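Malonyl CoA-acyl carrier protein transacylase (PDB 3QAT) catalyses the transfer of malonyl groups from malonyl-CoA to acyl carrier protein, probably supplying the chain-extending units of fatty acid synthesis. Local coordinates at residues Ala8-Gly13 with Asn276-Ile281; Arg78-Leu83 with Glu307-Ala312; Val91-Gly96 with Ile231-Ala236. One frame throughout, in Å; residues are numbered along the deposited sequence.

Contact 1: residues Ala8-Gly13 with Asn276-Ile281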
loop_
_atom_site.group_PDB
_atom_site.type_symbol
_atom_site.label_atom_id
_atom_site.label_comp_id
_atom_site.label_asym_id
_atom_site.label_seq_id
_atom_site.Cartn_x
_atom_site.Cartn_y
_atom_site.Cartn_z
ATOM N N ALA A 8 4.477 -12.871 8.596
ATOM C CA ALA A 8 4.837 -11.705 7.805
ATOM C C ALA A 8 3.948 -10.562 8.242
ATOM O O ALA A 8 2.789 -10.775 8.639
ATOM C CB ALA A 8 4.664 -11.981 6.318
ATOM N N PHE A 9 4.498 -9.352 8.184
ATOM C CA PHE A 9 3.683 -8.140 8.420
ATOM C C PHE A 9 3.401 -7.484 7.063
ATOM O O PHE A 9 4.331 -7.207 6.278
ATOM C CB PHE A 9 4.465 -7.147 9.299
ATOM C CG PHE A 9 4.402 -7.418 10.782
ATOM C CD1 PHE A 9 3.905 -8.632 11.308
ATOM C CD2 PHE A 9 4.854 -6.436 11.673
ATOM C CE1 PHE A 9 3.865 -8.844 12.688
ATOM C CE2 PHE A 9 4.836 -6.644 13.058
ATOM C CZ PHE A 9 4.332 -7.851 13.572
ATOM N N THR A 10 2.126 -7.170 6.812
ATOM C CA THR A 10 1.722 -6.511 5.566
ATOM C C THR A 10 1.062 -5.186 5.914
ATOM O O THR A 10 0.410 -5.063 6.963
ATOM C CB THR A 10 0.762 -7.372 4.703
ATOM O OG1 THR A 10 -0.459 -7.609 5.409
ATOM C CG2 THR A 10 1.414 -8.732 4.340
ATOM N N PHE A 11 1.262 -4.192 5.048
ATOM C CA PHE A 11 0.861 -2.816 5.353
ATOM C C PHE A 11 -0.075 -2.291 4.293
ATOM O O PHE A 11 0.250 -2.317 3.104
ATOM C CB PHE A 11 2.146 -1.952 5.449
ATOM C CG PHE A 11 3.023 -2.329 6.623
ATOM C CD1 PHE A 11 3.893 -3.433 6.553
ATOM C CD2 PHE A 11 2.942 -1.620 7.816
ATOM C CE1 PHE A 11 4.698 -3.781 7.667
ATOM C CE2 PHE A 11 3.722 -1.961 8.932
ATOM C CZ PHE A 11 4.606 -3.048 8.859
ATOM N N PRO A 12 -1.259 -1.822 4.710
ATOM C CA PRO A 12 -2.262 -1.423 3.739
ATOM C C PRO A 12 -1.949 -0.128 3.005
ATOM O O PRO A 12 -1.111 0.690 3.457
ATOM C CB PRO A 12 -3.548 -1.296 4.563
ATOM C CG PRO A 12 -3.117 -1.076 5.955
ATOM C CD PRO A 12 -1.745 -1.744 6.100
ATOM N N GLY A 13 -2.628 0.032 1.872
ATOM C CA GLY A 13 -2.451 1.216 1.032
ATOM C C GLY A 13 -3.739 1.980 0.808
ATOM O O GLY A 13 -4.726 1.791 1.529
ATOM N N ASN A 276 3.032 -18.893 7.728
ATOM C CA ASN A 276 1.644 -19.346 7.831
ATOM C C ASN A 276 0.664 -18.326 8.423
ATOM O O ASN A 276 -0.531 -18.592 8.493
ATOM C CB ASN A 276 1.523 -20.732 8.520
ATOM C CG ASN A 276 1.914 -20.737 10.021
ATOM O OD1 ASN A 276 1.880 -21.811 10.656
ATOM N ND2 ASN A 276 2.298 -19.584 10.585
ATOM N N THR A 277 1.178 -17.167 8.845
ATOM C CA THR A 277 0.328 -16.155 9.456
ATOM C C THR A 277 0.658 -14.803 8.833
ATOM O O THR A 277 1.802 -14.379 8.867
ATOM C CB THR A 277 0.505 -16.071 10.994
ATOM O OG1 THR A 277 0.246 -17.354 11.576
ATOM C CG2 THR A 277 -0.485 -15.082 11.597
ATOM N N LEU A 278 -0.354 -14.151 8.274
ATOM C CA LEU A 278 -0.168 -12.833 7.661
ATOM C C LEU A 278 -0.891 -11.808 8.502
ATOM O O LEU A 278 -2.121 -11.880 8.625
ATOM C CB LEU A 278 -0.791 -12.818 6.263
ATOM C CG LEU A 278 -0.193 -13.713 5.184
ATOM C CD1 LEU A 278 -1.204 -13.824 4.045
ATOM C CD2 LEU A 278 1.093 -13.120 4.659
ATOM N N PHE A 279 -0.145 -10.851 9.049
ATOM C CA PHE A 279 -0.728 -9.793 9.857
ATOM C C PHE A 279 -0.884 -8.557 8.961
ATOM O O PHE A 279 0.000 -8.279 8.163
ATOM C CB PHE A 279 0.186 -9.444 11.030
ATOM C CG PHE A 279 0.276 -10.512 12.069
ATOM C CD1 PHE A 279 -0.718 -10.651 13.026
ATOM C CD2 PHE A 279 1.368 -11.373 12.082
ATOM C CE1 PHE A 279 -0.610 -11.644 14.020
ATOM C CE2 PHE A 279 1.480 -12.357 13.045
ATOM C CZ PHE A 279 0.498 -12.479 14.023
ATOM N N GLU A 280 -2.028 -7.897 9.082
ATOM C CA GLU A 280 -2.290 -6.589 8.446
ATOM C C GLU A 280 -2.157 -5.505 9.530
ATOM O O GLU A 280 -2.969 -5.430 10.466
ATOM C CB GLU A 280 -3.704 -6.585 7.835
ATOM C CG GLU A 280 -4.056 -5.235 7.184
ATOM C CD GLU A 280 -5.325 -5.283 6.329
ATOM O OE1 GLU A 280 -6.152 -6.232 6.515
ATOM O OE2 GLU A 280 -5.450 -4.387 5.432
ATOM N N ILE A 281 -1.137 -4.664 9.379
ATOM C CA ILE A 281 -0.763 -3.724 10.423
ATOM C C ILE A 281 -1.311 -2.347 10.101
ATOM O O ILE A 281 -0.899 -1.744 9.117
ATOM C CB ILE A 281 0.789 -3.621 10.516
ATOM C CG1 ILE A 281 1.462 -4.986 10.746
ATOM C CG2 ILE A 281 1.188 -2.628 11.631
ATOM C CD1 ILE A 281 1.003 -5.706 12.037
#
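Ile281 reaches back across the strand pair and sets its CD1 over the middle of the Phe9 ring, 3.9 Å from the centroid and only 8° off the ring normal, a clean CH-pi contact. The same side chain serves a second aromatic: Ile281 CB lies off-centre over a face of Phe11, 3.7 Å from CE2, and Phe11 and Ile281 project together from their strands. With CG1 beside the backbone N (chi1 -56°), the branch leading to CD1 is carried to Phe9, while CG2 stays by Phe11. Phe279 comes to Phe9 from another direction. Its CD2 approaches the rim of the Phe9 ring near that ring's plane, 3.6 Å from CE1, and the two planes stand at 80°. Beyond this cluster, on the same face of the sheet, are helices 62-82 and 306-316.

On the other face, Thr10 turns its hydroxyl back onto the neighbouring strand. Thr10 OG1 donates to Phe279 O at 2.9 Å from above the carbonyl plane, while Thr10 N binds that oxygen at 2.8 Å almost head-on, so one carbonyl takes two donors from a single residue. Farther along, CB of Pro12 passes 3.7 Å from Glu280 OE2; that carboxylate is held by Leu287 N at OE2 and by Thr288 OG1 at OE1.

The backbones are joined by Ala8 N to Thr277 O, Phe279 N to Ala8 O, Thr10 N to Phe279 O and Ile281 N to Thr10 O. That ladder, with Ala8, Phe9 and Thr10 level with Leu278, Phe279 and Glu280, is the mark of adjacent parallel strands, here the two central ones of the four-stranded parallel sheet in the acyl transferase fold, covered by helices on both faces.

Contact 2: residues Arg78-Leu83 with Glu307-Ala312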
loop_
_atom_site.group_PDB
_atom_site.type_symbol
_atom_site.label_atom_id
_atom_site.label_comp_id
_atom_site.label_asym_id
_atom_site.label_seq_id
_atom_site.Cartn_x
_atom_site.Cartn_y
_atom_site.Cartn_z
ATOM N N ARG A 78 4.809 0.830 16.858
ATOM C CA ARG A 78 5.478 1.353 18.051
ATOM C C ARG A 78 4.855 0.839 19.332
ATOM O O ARG A 78 5.583 0.555 20.298
ATOM C CB ARG A 78 5.512 2.878 18.061
ATOM C CG ARG A 78 6.339 3.426 16.948
ATOM C CD ARG A 78 7.787 3.485 17.339
ATOM N NE ARG A 78 8.569 4.131 16.283
ATOM C CZ ARG A 78 8.734 5.457 16.166
ATOM N NH1 ARG A 78 8.146 6.306 16.998
ATOM N NH2 ARG A 78 9.477 5.929 15.195
ATOM N N VAL A 79 3.526 0.732 19.357
ATOM C CA VAL A 79 2.856 0.105 20.514
ATOM C C VAL A 79 3.311 -1.351 20.698
ATOM O O VAL A 79 3.673 -1.751 21.810
ATOM C CB VAL A 79 1.303 0.205 20.423
ATOM C CG1 VAL A 79 0.623 -0.613 21.553
ATOM C CG2 VAL A 79 0.854 1.653 20.484
ATOM N N MET A 80 3.329 -2.138 19.612
ATOM C CA MET A 80 3.811 -3.517 19.682
ATOM C C MET A 80 5.247 -3.599 20.208
ATOM O O MET A 80 5.566 -4.443 21.068
ATOM C CB MET A 80 3.724 -4.211 18.316
ATOM C CG MET A 80 2.288 -4.382 17.830
ATOM S SD MET A 80 2.224 -5.252 16.233
ATOM C CE MET A 80 2.425 -6.969 16.697
ATOM N N GLU A 81 6.122 -2.738 19.695
ATOM C CA GLU A 81 7.499 -2.700 20.172
ATOM C C GLU A 81 7.602 -2.354 21.657
ATOM O O GLU A 81 8.399 -2.979 22.371
ATOM C CB GLU A 81 8.353 -1.777 19.310
ATOM C CG GLU A 81 8.504 -2.329 17.895
ATOM C CD GLU A 81 9.234 -1.371 16.988
ATOM O OE1 GLU A 81 9.118 -0.133 17.173
ATOM O OE2 GLU A 81 9.907 -1.878 16.065
ATOM N N GLN A 82 6.795 -1.409 22.150
ATOM C CA GLN A 82 6.850 -1.088 23.593
ATOM C C GLN A 82 6.436 -2.296 24.433
ATOM O O GLN A 82 6.954 -2.518 25.544
ATOM C CB GLN A 82 5.982 0.129 23.957
ATOM C CG GLN A 82 6.119 0.477 25.438
ATOM C CD GLN A 82 5.757 1.913 25.807
ATOM O OE1 GLN A 82 5.499 2.762 24.948
ATOM N NE2 GLN A 82 5.748 2.188 27.117
ATOM N N LEU A 83 5.510 -3.075 23.883
ATOM C CA LEU A 83 5.009 -4.286 24.540
ATOM C C LEU A 83 5.880 -5.529 24.312
ATOM O O LEU A 83 5.486 -6.638 24.693
ATOM C CB LEU A 83 3.543 -4.540 24.160
ATOM C CG LEU A 83 2.587 -3.442 24.640
ATOM C CD1 LEU A 83 1.168 -3.661 24.093
ATOM C CD2 LEU A 83 2.575 -3.280 26.168
ATOM N N GLU A 307 -6.748 -4.786 21.484
ATOM C CA GLU A 307 -7.100 -6.197 21.596
ATOM C C GLU A 307 -6.362 -7.018 20.533
ATOM O O GLU A 307 -5.789 -8.078 20.822
ATOM C CB GLU A 307 -8.627 -6.375 21.440
ATOM C CG GLU A 307 -9.483 -5.757 22.565
ATOM C CD GLU A 307 -9.442 -4.220 22.701
ATOM O OE1 GLU A 307 -9.255 -3.486 21.687
ATOM O OE2 GLU A 307 -9.593 -3.739 23.863
ATOM N N GLU A 308 -6.375 -6.519 19.299
ATOM C CA GLU A 308 -5.688 -7.196 18.211
ATOM C C GLU A 308 -4.182 -7.166 18.376
ATOM O O GLU A 308 -3.504 -8.111 17.989
ATOM C CB GLU A 308 -6.077 -6.562 16.856
ATOM C CG GLU A 308 -7.503 -6.920 16.451
ATOM C CD GLU A 308 -7.949 -6.205 15.192
ATOM O OE1 GLU A 308 -7.396 -5.114 14.903
ATOM O OE2 GLU A 308 -8.863 -6.729 14.497
ATOM N N ILE A 309 -3.655 -6.074 18.925
ATOM C CA ILE A 309 -2.228 -6.023 19.258
ATOM C C ILE A 309 -1.870 -7.128 20.271
ATOM O O ILE A 309 -0.916 -7.884 20.061
ATOM C CB ILE A 309 -1.812 -4.623 19.771
ATOM C CG1 ILE A 309 -1.765 -3.636 18.591
ATOM C CG2 ILE A 309 -0.464 -4.687 20.505
ATOM C CD1 ILE A 309 -1.860 -2.176 19.033
ATOM N N GLU A 310 -2.652 -7.244 21.329
ATOM C CA GLU A 310 -2.425 -8.303 22.327
ATOM C C GLU A 310 -2.449 -9.700 21.691
ATOM O O GLU A 310 -1.556 -10.510 21.958
ATOM C CB GLU A 310 -3.416 -8.198 23.510
ATOM C CG GLU A 310 -3.267 -6.941 24.380
ATOM C CD GLU A 310 -1.935 -6.855 25.119
ATOM O OE1 GLU A 310 -1.250 -7.891 25.291
ATOM O OE2 GLU A 310 -1.576 -5.738 25.549
ATOM N N ALA A 311 -3.433 -9.954 20.815
ATOM C CA ALA A 311 -3.574 -11.247 20.149
ATOM C C ALA A 311 -2.378 -11.536 19.245
ATOM O O ALA A 311 -1.849 -12.654 19.241
ATOM C CB ALA A 311 -4.889 -11.307 19.360
ATOM N N ALA A 312 -1.926 -10.517 18.497
ATOM C CA ALA A 312 -0.788 -10.689 17.600
ATOM C C ALA A 312 0.486 -11.013 18.397
ATOM O O ALA A 312 1.274 -11.883 17.999
ATOM C CB ALA A 312 -0.588 -9.416 16.732
#
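Helix-to-helix packing on one side of the parallel sheet brings the C-terminal end of helix 62-82 against helix 306-316, the last helix of the chain. The short segments run at 51° to each other, with their axes 10.5 Å apart, and the contact between them is carried by side chains and is essentially apolar.

Ile309 is the centre of it and splits its two branches between partners. Ile309 CD1 meets Val79 CG1 at 3.9 Å, the two side chains crossing at about a right angle. Ile309 CG2 lies 3.8 Å from Met80 CG and also comes to 4.1 Å from Leu83 CD1. With CG1 turned beside the backbone N (chi1 -74°) and CG2 opposite that N, the fork at CB presents CD1 to Val79 and CG2 to Met80 and Leu83.

Val303, from strand 299-303, touches Met80, Ile309 and Ala312, so the sheet closes the inner side of the interface. Toward the exposed margin, Leu83 crosses the bent side chain of Glu310, CD1 lying 3.7 Å from OE2.

Met80 reaches deeper. Its chain is extended through CG and then bends at the thioether (chi3 80°), bringing Met80 CE to 3.9 Å from Ala312 CB.

Contact 3: residues Val91-Gly96 with Ile231-Ala236; sequences VKFVAG and IVPLIA
The carbonyl oxygen of Val94 accepts the N-H of Ile235 at 2.8 Å, with an angle of 164° at the hydrogen. The same oxygen also has a CA-H contact: Leu234 CA stands 3.3 Å from Val94 O. One residue supplies both halves of the bridge, for Val94 N donates to Pro233 O at 3.0 Å, nearly straight at 176°. Leu234 is thereby clasped level with Val94.

Side chains fill in around these bonds. Ile235 CD1 lies 3.7 Å from Phe93 CD1, meeting the ring obliquely, while Pro233 CG comes up to the ring's edge, near its plane. Trp269 stands edge-to-face with the same phenyl group. Nearer the start of the segments, Val232 crosses Val94 at about a right angle, its CG2 3.9 Å from Val94 CG1; CG1 of Val232, beside its own backbone N (chi1 -54°), is directed instead to Val91 O.

At the far end the two segments diverge and a water takes over, accepting from Gly96 N at 2.9 Å and lying within hydrogen-bonding distance, 2.8 Å, of Ile235 O. Asn237 ND2 adds a further tie, to Gly96 O. Gly96 begins a GxSxG sequence, consistent with the nucleophile elbow of acyl transferases, so the strand entering it is held on its outer side right up to the turn, at the cost of Val232 O, buried here without a partner in the model.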
loop_
_atom_site.group_PDB
_atom_site.type_symbol
_atom_site.label_atom_id
_atom_site.label_comp_id
_atom_site.label_asym_id
_atom_site.label_seq_id
_atom_site.Cartn_x
_atom_site.Cartn_y
_atom_site.Cartn_z
ATOM N N VAL A 91 9.512 -11.563 12.923
ATOM C CA VAL A 91 8.855 -11.344 11.631
ATOM C C VAL A 91 9.795 -11.751 10.504
ATOM O O VAL A 91 10.918 -11.239 10.417
ATOM C CB VAL A 91 8.425 -9.862 11.475
ATOM C CG1 VAL A 91 7.734 -9.636 10.127
ATOM C CG2 VAL A 91 7.504 -9.450 12.621
ATOM N N LYS A 92 9.355 -12.688 9.667
ATOM C CA LYS A 92 10.187 -13.191 8.585
ATOM C C LYS A 92 10.352 -12.188 7.433
ATOM O O LYS A 92 11.468 -11.994 6.930
ATOM C CB LYS A 92 9.632 -14.527 8.063
ATOM C CG LYS A 92 10.642 -15.358 7.313
ATOM C CD LYS A 92 10.151 -16.815 7.125
ATOM C CE LYS A 92 11.279 -17.773 6.719
ATOM N NZ LYS A 92 11.499 -17.933 5.234
ATOM N N PHE A 93 9.233 -11.574 7.013
ATOM C CA PHE A 93 9.235 -10.655 5.885
ATOM C C PHE A 93 8.256 -9.515 6.139
ATOM O O PHE A 93 7.301 -9.682 6.902
ATOM C CB PHE A 93 8.767 -11.348 4.602
ATOM C CG PHE A 93 9.531 -12.619 4.266
ATOM C CD1 PHE A 93 10.875 -12.559 3.924
ATOM C CD2 PHE A 93 8.885 -13.852 4.282
ATOM C CE1 PHE A 93 11.586 -13.750 3.605
ATOM C CE2 PHE A 93 9.575 -15.033 3.959
ATOM C CZ PHE A 93 10.923 -14.967 3.627
ATOM N N VAL A 94 8.514 -8.390 5.472
ATOM C CA VAL A 94 7.519 -7.287 5.396
ATOM C C VAL A 94 7.136 -7.033 3.963
ATOM O O VAL A 94 7.917 -7.302 3.057
ATOM C CB VAL A 94 7.998 -5.979 6.090
ATOM C CG1 VAL A 94 8.172 -6.209 7.599
ATOM C CG2 VAL A 94 9.275 -5.438 5.436
ATOM N N ALA A 95 5.916 -6.535 3.753
ATOM C CA ALA A 95 5.456 -6.152 2.438
ATOM C C ALA A 95 4.331 -5.144 2.618
ATOM O O ALA A 95 3.679 -5.129 3.656
ATOM C CB ALA A 95 4.927 -7.377 1.670
ATOM N N GLY A 96 4.113 -4.300 1.619
ATOM C CA GLY A 96 2.976 -3.368 1.745
ATOM C C GLY A 96 2.433 -3.012 0.388
ATOM O O GLY A 96 3.138 -3.088 -0.626
ATOM N N ILE A 231 15.836 -4.485 8.383
ATOM C CA ILE A 231 16.267 -5.537 9.325
ATOM C C ILE A 231 15.684 -6.925 8.993
ATOM O O ILE A 231 16.239 -7.970 9.405
ATOM C CB ILE A 231 15.942 -5.163 10.785
ATOM C CG1 ILE A 231 14.424 -5.063 10.969
ATOM C CG2 ILE A 231 16.715 -3.896 11.204
ATOM C CD1 ILE A 231 13.956 -5.176 12.344
ATOM N N VAL A 232 14.565 -6.927 8.263
ATOM C CA VAL A 232 14.029 -8.145 7.620
ATOM C C VAL A 232 13.675 -7.758 6.185
ATOM O O VAL A 232 13.440 -6.580 5.936
ATOM C CB VAL A 232 12.832 -8.776 8.377
ATOM C CG1 VAL A 232 13.186 -9.034 9.845
ATOM C CG2 VAL A 232 11.578 -7.935 8.279
ATOM N N PRO A 233 13.668 -8.723 5.241
ATOM C CA PRO A 233 13.533 -8.316 3.848
ATOM C C PRO A 233 12.150 -7.790 3.495
ATOM O O PRO A 233 11.144 -8.221 4.071
ATOM C CB PRO A 233 13.782 -9.617 3.061
ATOM C CG PRO A 233 14.523 -10.517 4.004
ATOM C CD PRO A 233 13.993 -10.170 5.362
ATOM N N LEU A 234 12.148 -6.881 2.529
ATOM C CA LEU A 234 10.906 -6.415 1.923
ATOM C C LEU A 234 10.552 -7.265 0.698
ATOM O O LEU A 234 11.382 -7.415 -0.222
ATOM C CB LEU A 234 11.122 -4.967 1.492
ATOM C CG LEU A 234 9.931 -4.343 0.744
ATOM C CD1 LEU A 234 8.823 -3.917 1.718
ATOM C CD2 LEU A 234 10.384 -3.178 -0.157
ATOM N N ILE A 235 9.315 -7.778 0.634
ATOM C CA ILE A 235 8.898 -8.457 -0.590
ATOM C C ILE A 235 8.300 -7.370 -1.502
ATOM O O ILE A 235 7.149 -6.968 -1.332
ATOM C CB ILE A 235 7.857 -9.572 -0.330
ATOM C CG1 ILE A 235 8.285 -10.479 0.826
ATOM C CG2 ILE A 235 7.609 -10.382 -1.638
ATOM C CD1 ILE A 235 9.714 -11.093 0.693
ATOM N N ALA A 236 9.107 -6.863 -2.424
ATOM C CA ALA A 236 8.756 -5.670 -3.196
ATOM C C ALA A 236 7.627 -5.916 -4.171
ATOM O O ALA A 236 7.532 -6.974 -4.788
ATOM C CB ALA A 236 9.985 -5.106 -3.938
HETATM O O HOH W 1 6.142 -4.532 -0.434
#

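How the contacts relate
Contacts 1 and 3 meet along the parallel sheet, their centres about 10 Å apart: strand 6-11 of contact 1 lies between strands 93-96 and 275-281, and segment 231-236 lies along the outer edge of 93-96, joined to it by a single bridge. Contact 2 sits outside the sheet, about 14 Å from contact 1 between centres, with Phe9 touching Met80 and Phe279 touching Ala312. Contacts 2 and 3 do not touch, their nearest atoms about 6 Å apart. Along the chain the order is 8-13, 78-83, 91-96, 231-236, 276-281, 307-312, so contacts 1 and 2 interleave and both enclose contact 3. Contacts 1 and 3 thus hold the strand leading into the probable nucleophile elbow, while contact 2 packs helices against one face of the same sheet.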